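Local coordinates for Lmo0305 protein (Listeria monocytogenes, PDB 3PJ0) that is a pyridoxal-phosphate-dependent protein of the beta-eliminating lyase family, built on the aminotransferase-type fold and carrying its cofactor on a lysine, at residues R256-L270 and F332-P344. Sequence-based numbering, arbitrary orientation.
Sequences RIGKMAEYFEAAKGL and FEVSVGDAFAEIP
Arg256 meets Asp338 in a salt-bridge network that ties the junction between helices 243-256 and 260-275 to the turn after strand 329-335. The strand belongs to the four-stranded antiparallel sheet in the C-terminal part of this PLP-dependent, aminotransferase-like chain. Arg256 NE donates to Asp338 OD2 at 2.7 Å. The bond is nearly straight, 167° at the hydrogen, and the oxygen lies in the guanidinium plane. NH2 adds a weak bond to the same oxygen. NH1 turns elsewhere, to the backbone carbonyl of Ile210, two residues along the chain from the cofactor-bearing Lys208. Lys259, in the conformer described, stretches out beyond CG and brings NZ to 2.9 Å from Asp338 OD1. Tyr263 donates its OH to that oxygen at 2.6 Å. The ammonium and the hydroxyl come from opposite faces of the carboxylate plane. Asp338 is thus gripped at both oxygens, which would be expected to favour its charged form. One face of the Tyr263 ring covers the backbone of the turn: Gly337 CA makes a CH-pi contact 3.8 Å from the ring centroid. Carbonyl Val336 O sits over the same face, and Lys259 O over the other. Farther along, the contact turns apolar. Ala266 CB touches Phe340 CD2 at 3.8 Å and Val336 CG1. With chi1 at 176°, Val336 CG1 is anti to the backbone N and faces Ala266, while CG2, beside that N, rests on Ala267. Helix 345-358 adds Phe352 against Leu270 and Leu348 against Phe340. At the end of the segment, in the conformers described, Leu270 CD2 packs 4.0 Å from Val334 CG1 and 4.3 Å from Phe340 CE1.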
loop_
_atom_site.group_PDB
_atom_site.type_symbol
_atom_site.label_atom_id
_atom_site.label_comp_id
_atom_site.label_asym_id
_atom_site.label_seq_id
_atom_site.Cartn_x
_atom_site.Cartn_y
_atom_site.Cartn_z
ATOM N N ARG A 256 -22.662 4.491 2.951
ATOM C CA ARG A 256 -23.200 3.273 3.561
ATOM C C ARG A 256 -23.238 3.164 5.083
ATOM O O ARG A 256 -23.910 2.274 5.589
ATOM C CB ARG A 256 -22.486 2.057 2.987
ATOM C CG ARG A 256 -22.597 1.939 1.463
ATOM C CD ARG A 256 -22.160 0.576 0.956
ATOM N NE ARG A 256 -22.366 0.422 -0.485
ATOM C CZ ARG A 256 -21.417 0.290 -1.412
ATOM N NH1 ARG A 256 -20.123 0.245 -1.100
ATOM N NH2 ARG A 256 -21.790 0.130 -2.683
ATOM N N ILE A 257 -22.545 4.043 5.807
ATOM C CA ILE A 257 -22.541 3.955 7.271
ATOM C C ILE A 257 -23.982 3.986 7.843
ATOM O O ILE A 257 -24.307 3.243 8.794
ATOM C CB ILE A 257 -21.628 5.025 7.924
ATOM C CG1 ILE A 257 -21.398 4.720 9.429
ATOM C CG2 ILE A 257 -22.234 6.451 7.777
ATOM C CD1 ILE A 257 -20.851 3.314 9.733
ATOM N N GLY A 258 -24.878 4.771 7.243
ATOM C CA GLY A 258 -26.244 4.838 7.720
ATOM C C GLY A 258 -27.098 3.602 7.438
ATOM O O GLY A 258 -28.268 3.540 7.869
ATOM N N LYS A 259 -26.546 2.638 6.698
ATOM C CA LYS A 259 -27.243 1.396 6.360
ATOM C C LYS A 259 -26.911 0.195 7.256
ATOM O O LYS A 259 -27.419 -0.906 7.012
ATOM C CB LYS A 259 -26.940 0.996 4.918
ATOM C CG LYS A 259 -27.360 2.021 3.874
ATOM C CD LYS A 259 -27.270 1.422 2.479
ATOM C CE LYS A 259 -27.553 2.434 1.375
ATOM N NZ LYS A 259 -27.258 1.876 0.014
HETATM N N MSE A 260 -26.056 0.364 8.258
HETATM C CA MSE A 260 -25.665 -0.789 9.079
HETATM C C MSE A 260 -26.859 -1.479 9.735
HETATM O O MSE A 260 -26.904 -2.717 9.767
HETATM C CB MSE A 260 -24.568 -0.427 10.104
HETATM C CG MSE A 260 -23.292 0.089 9.447
HETATM SE SE MSE A 260 -22.448 -1.266 8.347
HETATM C CE MSE A 260 -21.796 -0.122 6.875
ATOM N N ALA A 261 -27.806 -0.711 10.264
ATOM C CA ALA A 261 -29.018 -1.300 10.883
ATOM C C ALA A 261 -29.874 -2.059 9.860
ATOM O O ALA A 261 -30.419 -3.133 10.163
ATOM C CB ALA A 261 -29.836 -0.233 11.591
ATOM N N GLU A 262 -30.008 -1.475 8.668
ATOM C CA GLU A 262 -30.739 -2.075 7.537
ATOM C C GLU A 262 -30.124 -3.436 7.132
ATOM O O GLU A 262 -30.853 -4.409 6.845
ATOM C CB GLU A 262 -30.706 -1.109 6.338
ATOM C CG GLU A 262 -31.183 -1.702 5.036
ATOM C CD GLU A 262 -30.908 -0.816 3.824
ATOM O OE1 GLU A 262 -30.870 0.429 3.951
ATOM O OE2 GLU A 262 -30.773 -1.402 2.725
ATOM N N TYR A 263 -28.790 -3.482 7.055
ATOM C CA TYR A 263 -28.082 -4.721 6.689
ATOM C C TYR A 263 -28.249 -5.771 7.773
ATOM O O TYR A 263 -28.369 -6.937 7.471
ATOM C CB TYR A 263 -26.556 -4.523 6.462
ATOM C CG TYR A 263 -26.119 -3.575 5.356
ATOM C CD1 TYR A 263 -26.923 -3.320 4.235
ATOM C CD2 TYR A 263 -24.844 -3.013 5.391
ATOM C CE1 TYR A 263 -26.477 -2.473 3.229
ATOM C CE2 TYR A 263 -24.387 -2.190 4.383
ATOM C CZ TYR A 263 -25.202 -1.915 3.323
ATOM O OH TYR A 263 -24.710 -1.114 2.328
ATOM N N PHE A 264 -28.238 -5.344 9.037
ATOM C CA PHE A 264 -28.457 -6.253 10.192
ATOM C C PHE A 264 -29.853 -6.874 10.152
ATOM O O PHE A 264 -29.998 -8.084 10.310
ATOM C CB PHE A 264 -28.196 -5.465 11.493
ATOM C CG PHE A 264 -28.601 -6.156 12.767
ATOM C CD1 PHE A 264 -28.213 -7.457 13.056
ATOM C CD2 PHE A 264 -29.323 -5.448 13.734
ATOM C CE1 PHE A 264 -28.592 -8.059 14.270
ATOM C CE2 PHE A 264 -29.669 -6.027 14.956
ATOM C CZ PHE A 264 -29.306 -7.325 15.228
ATOM N N GLU A 265 -30.876 -6.050 9.947
ATOM C CA GLU A 265 -32.259 -6.545 9.863
ATOM C C GLU A 265 -32.455 -7.489 8.683
ATOM O O GLU A 265 -33.133 -8.541 8.807
ATOM C CB GLU A 265 -33.253 -5.382 9.785
ATOM C CG GLU A 265 -33.348 -4.601 11.104
ATOM C CD GLU A 265 -33.905 -5.430 12.291
ATOM O OE1 GLU A 265 -34.947 -6.112 12.118
ATOM O OE2 GLU A 265 -33.311 -5.358 13.402
ATOM N N ALA A 266 -31.836 -7.139 7.556
ATOM C CA ALA A 266 -31.919 -7.945 6.353
ATOM C C ALA A 266 -31.253 -9.273 6.582
ATOM O O ALA A 266 -31.824 -10.321 6.242
ATOM C CB ALA A 266 -31.269 -7.219 5.173
ATOM N N ALA A 267 -30.043 -9.254 7.154
ATOM C CA ALA A 267 -29.338 -10.505 7.475
ATOM C C ALA A 267 -30.179 -11.430 8.367
ATOM O O ALA A 267 -30.189 -12.659 8.174
ATOM C CB ALA A 267 -27.970 -10.213 8.132
ATOM N N LYS A 268 -30.843 -10.852 9.370
ATOM C CA LYS A 268 -31.704 -11.647 10.260
ATOM C C LYS A 268 -32.876 -12.285 9.496
ATOM O O LYS A 268 -33.157 -13.471 9.675
ATOM C CB LYS A 268 -32.202 -10.809 11.434
ATOM C CG LYS A 268 -31.094 -10.524 12.457
ATOM C CD LYS A 268 -31.650 -9.869 13.716
ATOM C CE LYS A 268 -32.082 -8.470 13.484
ATOM N NZ LYS A 268 -32.766 -7.923 14.682
ATOM N N GLY A 269 -33.544 -11.510 8.644
ATOM C CA GLY A 269 -34.646 -12.019 7.819
ATOM C C GLY A 269 -34.163 -13.170 6.935
ATOM O O GLY A 269 -34.819 -14.212 6.848
ATOM N N LEU A 270 -33.004 -12.996 6.294
ATOM C CA LEU A 270 -32.433 -14.028 5.427
ATOM C C LEU A 270 -32.085 -15.287 6.224
ATOM O O LEU A 270 -32.404 -16.384 5.797
ATOM C CB LEU A 270 -31.195 -13.489 4.699
ATOM C CG LEU A 270 -30.557 -14.346 3.609
ATOM C CD1 LEU A 270 -31.610 -14.793 2.602
ATOM C CD2 LEU A 270 -29.412 -13.582 2.901
ATOM N N PHE A 332 -21.071 -22.049 3.739
ATOM C CA PHE A 332 -20.613 -20.843 3.057
ATOM C C PHE A 332 -21.013 -19.639 3.858
ATOM O O PHE A 332 -21.828 -19.734 4.785
ATOM C CB PHE A 332 -21.121 -20.705 1.616
ATOM C CG PHE A 332 -22.597 -20.460 1.512
ATOM C CD1 PHE A 332 -23.101 -19.182 1.563
ATOM C CD2 PHE A 332 -23.483 -21.508 1.356
ATOM C CE1 PHE A 332 -24.481 -18.971 1.475
ATOM C CE2 PHE A 332 -24.832 -21.282 1.220
ATOM C CZ PHE A 332 -25.328 -20.013 1.305
ATOM N N GLU A 333 -20.372 -18.527 3.547
ATOM C CA GLU A 333 -20.613 -17.271 4.232
ATOM C C GLU A 333 -21.457 -16.291 3.412
ATOM O O GLU A 333 -21.267 -16.167 2.190
ATOM C CB GLU A 333 -19.248 -16.630 4.531
ATOM C CG GLU A 333 -19.252 -15.226 5.023
ATOM C CD GLU A 333 -17.861 -14.783 5.373
ATOM O OE1 GLU A 333 -17.388 -15.191 6.449
ATOM O OE2 GLU A 333 -17.226 -14.084 4.534
ATOM N N VAL A 334 -22.336 -15.555 4.097
ATOM C CA VAL A 334 -23.104 -14.466 3.512
ATOM C C VAL A 334 -22.816 -13.176 4.275
ATOM O O VAL A 334 -22.839 -13.188 5.522
ATOM C CB VAL A 334 -24.637 -14.659 3.665
ATOM C CG1 VAL A 334 -25.380 -13.531 2.901
ATOM C CG2 VAL A 334 -25.081 -16.033 3.205
ATOM N N SER A 335 -22.450 -12.110 3.556
ATOM C CA SER A 335 -22.310 -10.778 4.152
ATOM C C SER A 335 -23.264 -9.865 3.395
ATOM O O SER A 335 -23.050 -9.589 2.226
ATOM C CB SER A 335 -20.875 -10.233 4.099
ATOM O OG SER A 335 -19.976 -11.085 4.790
ATOM N N VAL A 336 -24.315 -9.401 4.062
ATOM C CA VAL A 336 -25.333 -8.554 3.426
ATOM C C VAL A 336 -24.805 -7.144 3.186
ATOM O O VAL A 336 -24.111 -6.557 4.033
ATOM C CB VAL A 336 -26.652 -8.520 4.223
ATOM C CG1 VAL A 336 -27.678 -7.553 3.583
ATOM C CG2 VAL A 336 -27.271 -9.900 4.280
ATOM N N GLY A 337 -25.130 -6.613 2.019
ATOM C CA GLY A 337 -24.725 -5.285 1.593
ATOM C C GLY A 337 -25.796 -4.716 0.690
ATOM O O GLY A 337 -26.982 -5.076 0.821
ATOM N N ASP A 338 -25.402 -3.864 -0.256
ATOM C CA ASP A 338 -26.402 -3.197 -1.133
ATOM C C ASP A 338 -27.066 -4.133 -2.153
ATOM O O ASP A 338 -28.178 -3.866 -2.612
ATOM C CB ASP A 338 -25.799 -2.012 -1.917
ATOM C CG ASP A 338 -25.517 -0.778 -1.073
ATOM O OD1 ASP A 338 -25.915 -0.670 0.106
ATOM O OD2 ASP A 338 -24.849 0.111 -1.623
ATOM N N ALA A 339 -26.394 -5.218 -2.531
ATOM C CA ALA A 339 -26.963 -6.140 -3.528
ATOM C C ALA A 339 -28.285 -6.766 -3.058
ATOM O O ALA A 339 -29.226 -6.908 -3.839
ATOM C CB ALA A 339 -25.946 -7.252 -3.880
ATOM N N PHE A 340 -28.376 -7.094 -1.779
ATOM C CA PHE A 340 -29.593 -7.758 -1.269
ATOM C C PHE A 340 -30.891 -6.992 -1.582
ATOM O O PHE A 340 -31.872 -7.588 -2.025
ATOM C CB PHE A 340 -29.493 -8.072 0.230
ATOM C CG PHE A 340 -30.710 -8.778 0.767
ATOM C CD1 PHE A 340 -30.901 -10.130 0.529
ATOM C CD2 PHE A 340 -31.686 -8.082 1.467
ATOM C CE1 PHE A 340 -32.057 -10.784 0.982
ATOM C CE2 PHE A 340 -32.859 -8.736 1.929
ATOM C CZ PHE A 340 -33.031 -10.080 1.694
ATOM N N ALA A 341 -30.856 -5.672 -1.416
ATOM C CA ALA A 341 -32.045 -4.851 -1.616
ATOM C C ALA A 341 -32.465 -4.743 -3.081
ATOM O O ALA A 341 -33.587 -4.311 -3.350
ATOM C CB ALA A 341 -31.859 -3.461 -1.007
ATOM N N GLU A 342 -31.593 -5.125 -4.013
ATOM C CA GLU A 342 -31.922 -5.092 -5.427
ATOM C C GLU A 342 -32.617 -6.365 -5.911
ATOM O O GLU A 342 -33.073 -6.425 -7.064
ATOM C CB GLU A 342 -30.661 -4.852 -6.289
ATOM C CG GLU A 342 -29.918 -3.567 -6.016
ATOM C CD GLU A 342 -30.778 -2.309 -6.167
ATOM O OE1 GLU A 342 -31.488 -2.161 -7.183
ATOM O OE2 GLU A 342 -30.723 -1.456 -5.257
ATOM N N ILE A 343 -32.690 -7.399 -5.075
ATOM C CA ILE A 343 -33.302 -8.649 -5.521
ATOM C C ILE A 343 -34.818 -8.477 -5.562
ATOM O O ILE A 343 -35.418 -8.132 -4.547
ATOM C CB ILE A 343 -32.981 -9.837 -4.625
ATOM C CG1 ILE A 343 -31.479 -10.046 -4.498
ATOM C CG2 ILE A 343 -33.594 -11.126 -5.239
ATOM C CD1 ILE A 343 -31.082 -11.034 -3.354
ATOM N N PRO A 344 -35.447 -8.709 -6.731
ATOM C CA PRO A 344 -36.908 -8.586 -6.751
ATOM C C PRO A 344 -37.537 -9.628 -5.835
ATOM O O PRO A 344 -37.038 -10.750 -5.772
ATOM C CB PRO A 344 -37.276 -8.850 -8.219
ATOM C CG PRO A 344 -36.025 -8.711 -8.988
ATOM C CD PRO A 344 -34.894 -9.030 -8.057
#